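Local coordinates for NADB-Rossmann Superfamily protein (Streptococcus agalactiae, PDB 3LEC) that probably methylates N1 of adenine 22 in tRNA and binds a zinc ion on a Rossmann-like fold, at residues L6-S9 with K10-K14; H68-T71 with S72-V76. One frame throughout, in Å; residues are numbered along the deposited sequence. Where two conformers were deposited one is given.

Contact 1. Residues L6-S9 with K10-K14; sequences LQLS and KRLQK. With SO4 (sulfate ion), chain E.
Ser9 and Leu12 meet where the chain enters helix 10-16, and the pairing is an N-cap. Ser9 OG accepts a weak but fairly straight capping bond from the backbone of the first turn: Leu12 N to Ser9 OG is 3.3 Å, with 163° at the hydrogen. A chi1 of 61° holds OG between the backbone N and the carbonyl carbon of Ser9, turned back over the helix start. Serine suits the place because its hydroxyl sits on a single carbon, close enough to reach the backbone. The same oxygen lies 3.5 Å from Leu12 CG. Ser9 also grips the helix through its carbonyl, the first-turn backbone bond from Gln13 N to Ser9 O being 2.8 Å long.

Before the cap, Leu8 crosses Leu12 at about a right angle, its CD2 coming to 4.1 Å from Leu12 CB. Leu8 CB also lies 3.8 Å from NE2 of Gln13, whose chain bends at chi2 (59°) and returns toward the loop. Gln13 NE2 and Leu8 O then share a water. Phe38 of helix 34-41 also touches Leu8.

Arg11 NH1 hydrogen-bonds to Gln124 OE1, while one face of its guanidinium receives Leu12 CD2, 3.5 Å above the plane and displaced toward the rim. Lys10 reaches outward to a sulfate, probably from the crystallisation liquor, with NZ 2.9 Å from sulfate O3. A second water bridges Ser9 OG to Arg11 NH2, lying 3.1 Å from that nitrogen.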
loop_
_atom_site.group_PDB
_atom_site.type_symbol
_atom_site.label_atom_id
_atom_site.label_comp_id
_atom_site.label_asym_id
_atom_site.label_seq_id
_atom_site.Cartn_x
_atom_site.Cartn_y
_atom_site.Cartn_z
ATOM N N LEU A 6 -2.413 21.589 2.367
ATOM C CA LEU A 6 -1.914 20.696 3.382
ATOM C C LEU A 6 -0.621 20.048 2.947
ATOM O O LEU A 6 -0.359 19.870 1.739
ATOM C CB LEU A 6 -2.967 19.678 3.834
ATOM C CG LEU A 6 -3.647 18.623 2.982
ATOM C CD1 LEU A 6 -2.686 17.470 2.645
ATOM C CD2 LEU A 6 -4.798 18.088 3.815
ATOM N N GLN A 7 0.199 19.740 3.949
ATOM C CA GLN A 7 1.464 19.067 3.769
ATOM C C GLN A 7 1.257 17.653 4.270
ATOM O O GLN A 7 0.921 17.439 5.447
ATOM C CB GLN A 7 2.593 19.750 4.571
ATOM C CG GLN A 7 2.973 21.163 4.081
ATOM C CD GLN A 7 4.182 21.796 4.805
ATOM O OE1 GLN A 7 4.586 21.374 5.893
ATOM N NE2 GLN A 7 4.741 22.840 4.198
ATOM N N LEU A 8 1.437 16.688 3.372
ATOM C CA LEU A 8 1.292 15.266 3.698
ATOM C C LEU A 8 2.477 14.741 4.499
ATOM O O LEU A 8 3.600 15.238 4.372
ATOM C CB LEU A 8 1.155 14.428 2.428
ATOM C CG LEU A 8 -0.144 14.596 1.605
ATOM C CD1 LEU A 8 -0.001 13.775 0.351
ATOM C CD2 LEU A 8 -1.360 14.128 2.404
ATOM N N SER A 9 2.223 13.708 5.293
ATOM C CA SER A 9 3.299 12.931 5.921
ATOM C C SER A 9 4.206 12.363 4.809
ATOM O O SER A 9 3.765 12.278 3.663
ATOM C CB SER A 9 2.677 11.807 6.767
ATOM O OG SER A 9 1.905 10.903 5.963
ATOM N N LYS A 10 5.459 11.999 5.112
ATOM C CA LYS A 10 6.307 11.374 4.069
ATOM C C LYS A 10 5.644 10.158 3.435
ATOM O O LYS A 10 5.688 9.957 2.208
ATOM C CB LYS A 10 7.686 10.989 4.630
ATOM C CG LYS A 10 8.552 12.193 4.930
ATOM C CD LYS A 10 9.878 11.825 5.616
ATOM C CE LYS A 10 10.805 11.074 4.684
ATOM N NZ LYS A 10 12.179 10.938 5.268
ATOM N N ARG A 11 5.031 9.331 4.282
ATOM C CA ARG A 11 4.425 8.111 3.851
ATOM C C ARG A 11 3.363 8.396 2.788
ATOM O O ARG A 11 3.378 7.807 1.703
ATOM C CB ARG A 11 3.840 7.374 5.059
ATOM C CG ARG A 11 3.089 6.070 4.775
ATOM C CD ARG A 11 2.462 5.536 6.059
ATOM N NE ARG A 11 1.427 6.443 6.561
ATOM C CZ ARG A 11 0.110 6.323 6.345
ATOM N NH1 ARG A 11 -0.382 5.315 5.648
ATOM N NH2 ARG A 11 -0.722 7.216 6.853
ATOM N N LEU A 12 2.449 9.308 3.100
ATOM C CA LEU A 12 1.378 9.625 2.163
ATOM C C LEU A 12 1.870 10.443 0.956
ATOM O O LEU A 12 1.348 10.297 -0.148
ATOM C CB LEU A 12 0.241 10.357 2.871
ATOM C CG LEU A 12 -0.584 9.546 3.883
ATOM C CD1 LEU A 12 -1.740 10.422 4.344
ATOM C CD2 LEU A 12 -1.129 8.272 3.303
ATOM N N GLN A 13 2.873 11.286 1.177
ATOM C CA GLN A 13 3.477 12.071 0.081
ATOM C C GLN A 13 4.074 11.148 -0.955
ATOM O O GLN A 13 3.911 11.380 -2.151
ATOM C CB GLN A 13 4.539 13.053 0.595
ATOM C CG GLN A 13 5.166 13.987 -0.524
ATOM C CD GLN A 13 4.118 14.835 -1.222
ATOM O OE1 GLN A 13 3.973 14.780 -2.466
ATOM N NE2 GLN A 13 3.387 15.647 -0.447
ATOM N N LYS A 14 4.802 10.137 -0.492
ATOM C CA LYS A 14 5.421 9.178 -1.407
ATOM C C LYS A 14 4.389 8.317 -2.163
ATOM O O LYS A 14 4.624 7.929 -3.298
ATOM C CB LYS A 14 6.528 8.405 -0.692
ATOM C CG LYS A 14 7.712 9.353 -0.441
ATOM C CD LYS A 14 8.809 8.784 0.433
ATOM C CE LYS A 14 9.800 9.893 0.829
ATOM N NZ LYS A 14 10.692 10.260 -0.307
HETATM S S SO4 E . 12.148 12.745 8.530
HETATM O O1 SO4 E . 13.248 12.019 9.159
HETATM O O2 SO4 E . 11.820 13.948 9.288
HETATM O O3 SO4 E . 12.564 13.124 7.187
HETATM O O4 SO4 E . 10.950 11.911 8.472
HETATM O O HOH W 1 4.755 16.645 2.050
HETATM O O HOH W 2 0.408 9.966 7.738
#

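Contact 2. Residues H68-T71 with S72-V76; sequences HGLT and SKIDV
Leu70 O accepts from two successive backbone N-H groups, those of Lys73 and Ile74; both bonds close back on the same oxygen, spanning residues 70-74. The bond from Lys73 N to Leu70 O is 2.9 Å long, but its donor stands above the carbonyl plane, 56° out of it. Ile74 N lies equally near, with only 129° at the hydrogen, so this second bond is weak.

This is the helix-to-strand connection of a Rossmann-like fold, leading from helix 55-67 to strand 74-78, an outermost strand of the sheet. Gly69 ends the helix in a Schellman motif, with a positive phi that glycine adopts readily. Side chains also pack beside the turn. Leu70 and Ile74 cross obliquely, Leu70 CD1 meeting Ile74 CD1 at 4.1 Å, while Leu70 CB is equally close to the same methyl. In Ile74, CG1 is anti to the carbonyl carbon (chi1 -57°), and the extended chi2 carries CD1 back toward Leu70. Both residues are buried, as suits branched aliphatic chains, and Ile74 also rests on Leu40 and Val65. The other methyl of Leu70, CD2, touches the aliphatic part of Lys73, with Lys73 CD 4.1 Å away; a lysine fits here because its methylene chain can lie on a leucine while its charged end leads away.

Thr71 and Ser72, small and polar, are exposed, and the CB of each points away from the partner segment. Beyond the turn, Asp75 and Lys73 make backbone hydrogen bonds to strand 45-52, and Asp75 OD2 forms a salt bridge with Arg77.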
loop_
_atom_site.group_PDB
_atom_site.type_symbol
_atom_site.label_atom_id
_atom_site.label_comp_id
_atom_site.label_asym_id
_atom_site.label_seq_id
_atom_site.Cartn_x
_atom_site.Cartn_y
_atom_site.Cartn_z
ATOM N N HIS A 68 -11.992 22.304 3.332
ATOM C CA HIS A 68 -11.002 22.575 2.316
ATOM C C HIS A 68 -11.615 23.049 1.000
ATOM O O HIS A 68 -10.891 23.393 0.042
ATOM C CB HIS A 68 -10.116 21.357 2.122
ATOM C CG HIS A 68 -9.026 21.257 3.129
ATOM N ND1 HIS A 68 -7.751 21.698 2.871
ATOM C CD2 HIS A 68 -9.012 20.785 4.399
ATOM C CE1 HIS A 68 -6.989 21.479 3.929
ATOM N NE2 HIS A 68 -7.731 20.937 4.874
ATOM N N GLY A 69 -12.950 23.104 0.979
ATOM C CA GLY A 69 -13.679 23.658 -0.161
ATOM C C GLY A 69 -13.581 22.770 -1.384
ATOM O O GLY A 69 -13.443 23.263 -2.496
ATOM N N LEU A 70 -13.667 21.459 -1.186
ATOM C CA LEU A 70 -13.486 20.505 -2.288
ATOM C C LEU A 70 -14.650 19.545 -2.507
ATOM O O LEU A 70 -14.491 18.500 -3.167
ATOM C CB LEU A 70 -12.181 19.721 -2.090
ATOM C CG LEU A 70 -10.923 20.539 -2.368
ATOM C CD1 LEU A 70 -9.699 19.813 -1.764
ATOM C CD2 LEU A 70 -10.770 20.801 -3.867
ATOM N N THR A 71 -15.815 19.879 -1.953
ATOM C CA THR A 71 -16.980 18.986 -2.040
ATOM C C THR A 71 -17.396 18.651 -3.468
ATOM O O THR A 71 -17.914 17.560 -3.701
ATOM C CB THR A 71 -18.198 19.542 -1.321
ATOM O OG1 THR A 71 -18.652 20.705 -2.019
ATOM C CG2 THR A 71 -17.858 19.868 0.148
ATOM N N SER A 72 -17.167 19.576 -4.409
ATOM C CA SER A 72 -17.490 19.359 -5.826
ATOM C C SER A 72 -16.527 18.388 -6.498
ATOM O O SER A 72 -16.860 17.772 -7.526
ATOM C CB SER A 72 -17.483 20.682 -6.604
ATOM O OG SER A 72 -18.560 21.521 -6.230
ATOM N N LYS A 73 -15.331 18.255 -5.930
ATOM C CA LYS A 73 -14.291 17.448 -6.559
ATOM C C LYS A 73 -13.960 16.159 -5.817
ATOM O O LYS A 73 -13.268 15.296 -6.350
ATOM C CB LYS A 73 -13.038 18.289 -6.780
ATOM C CG LYS A 73 -13.267 19.450 -7.780
ATOM C CD LYS A 73 -12.077 20.390 -7.776
ATOM C CE LYS A 73 -12.106 21.366 -8.950
ATOM N NZ LYS A 73 -10.961 22.313 -8.819
ATOM N N ILE A 74 -14.472 16.020 -4.598
ATOM C CA ILE A 74 -14.190 14.829 -3.801
ATOM C C ILE A 74 -15.447 14.260 -3.169
ATOM O O ILE A 74 -16.080 14.910 -2.343
ATOM C CB ILE A 74 -13.121 15.063 -2.726
ATOM C CG1 ILE A 74 -11.818 15.579 -3.348
ATOM C CG2 ILE A 74 -12.879 13.761 -1.961
ATOM C CD1 ILE A 74 -10.731 15.931 -2.328
ATOM N N ASP A 75 -15.798 13.047 -3.565
ATOM C CA ASP A 75 -16.936 12.345 -2.972
ATOM C C ASP A 75 -16.482 11.557 -1.765
ATOM O O ASP A 75 -15.415 10.941 -1.772
ATOM C CB ASP A 75 -17.609 11.407 -3.990
ATOM C CG ASP A 75 -18.522 12.142 -4.959
ATOM O OD1 ASP A 75 -18.792 13.339 -4.744
ATOM O OD2 ASP A 75 -18.979 11.506 -5.936
ATOM N N VAL A 76 -17.286 11.586 -0.707
ATOM C CA VAL A 76 -16.936 10.825 0.470
ATOM C C VAL A 76 -18.069 9.834 0.615
ATOM O O VAL A 76 -19.233 10.219 0.568
ATOM C CB VAL A 76 -16.794 11.727 1.725
ATOM C CG1 VAL A 76 -16.479 10.882 2.955
ATOM C CG2 VAL A 76 -15.753 12.837 1.523
#

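How the contacts relate
Contact 1 closes before contact 2 opens along the chain, and their centres are 19 Å apart, yet the two contacts meet directly. Leu6 CD2 of the loop leading into helix 10-16 packs on His68 CE1, just after helix 55-67, at 4.0 Å. Helix 34-41 lies against both: Ile37 touches Leu6 and His68, while Gln41 receives a hydrogen bond from Leu6 N and also touches His68. Leu6 and His68 thus share helix 34-41 as a common neighbour. Both contacts lie away from the zinc site of Asp140 and His165; the centre of contact 2 is about 23 Å from the centre of the chain, that of contact 1 about 14 Å.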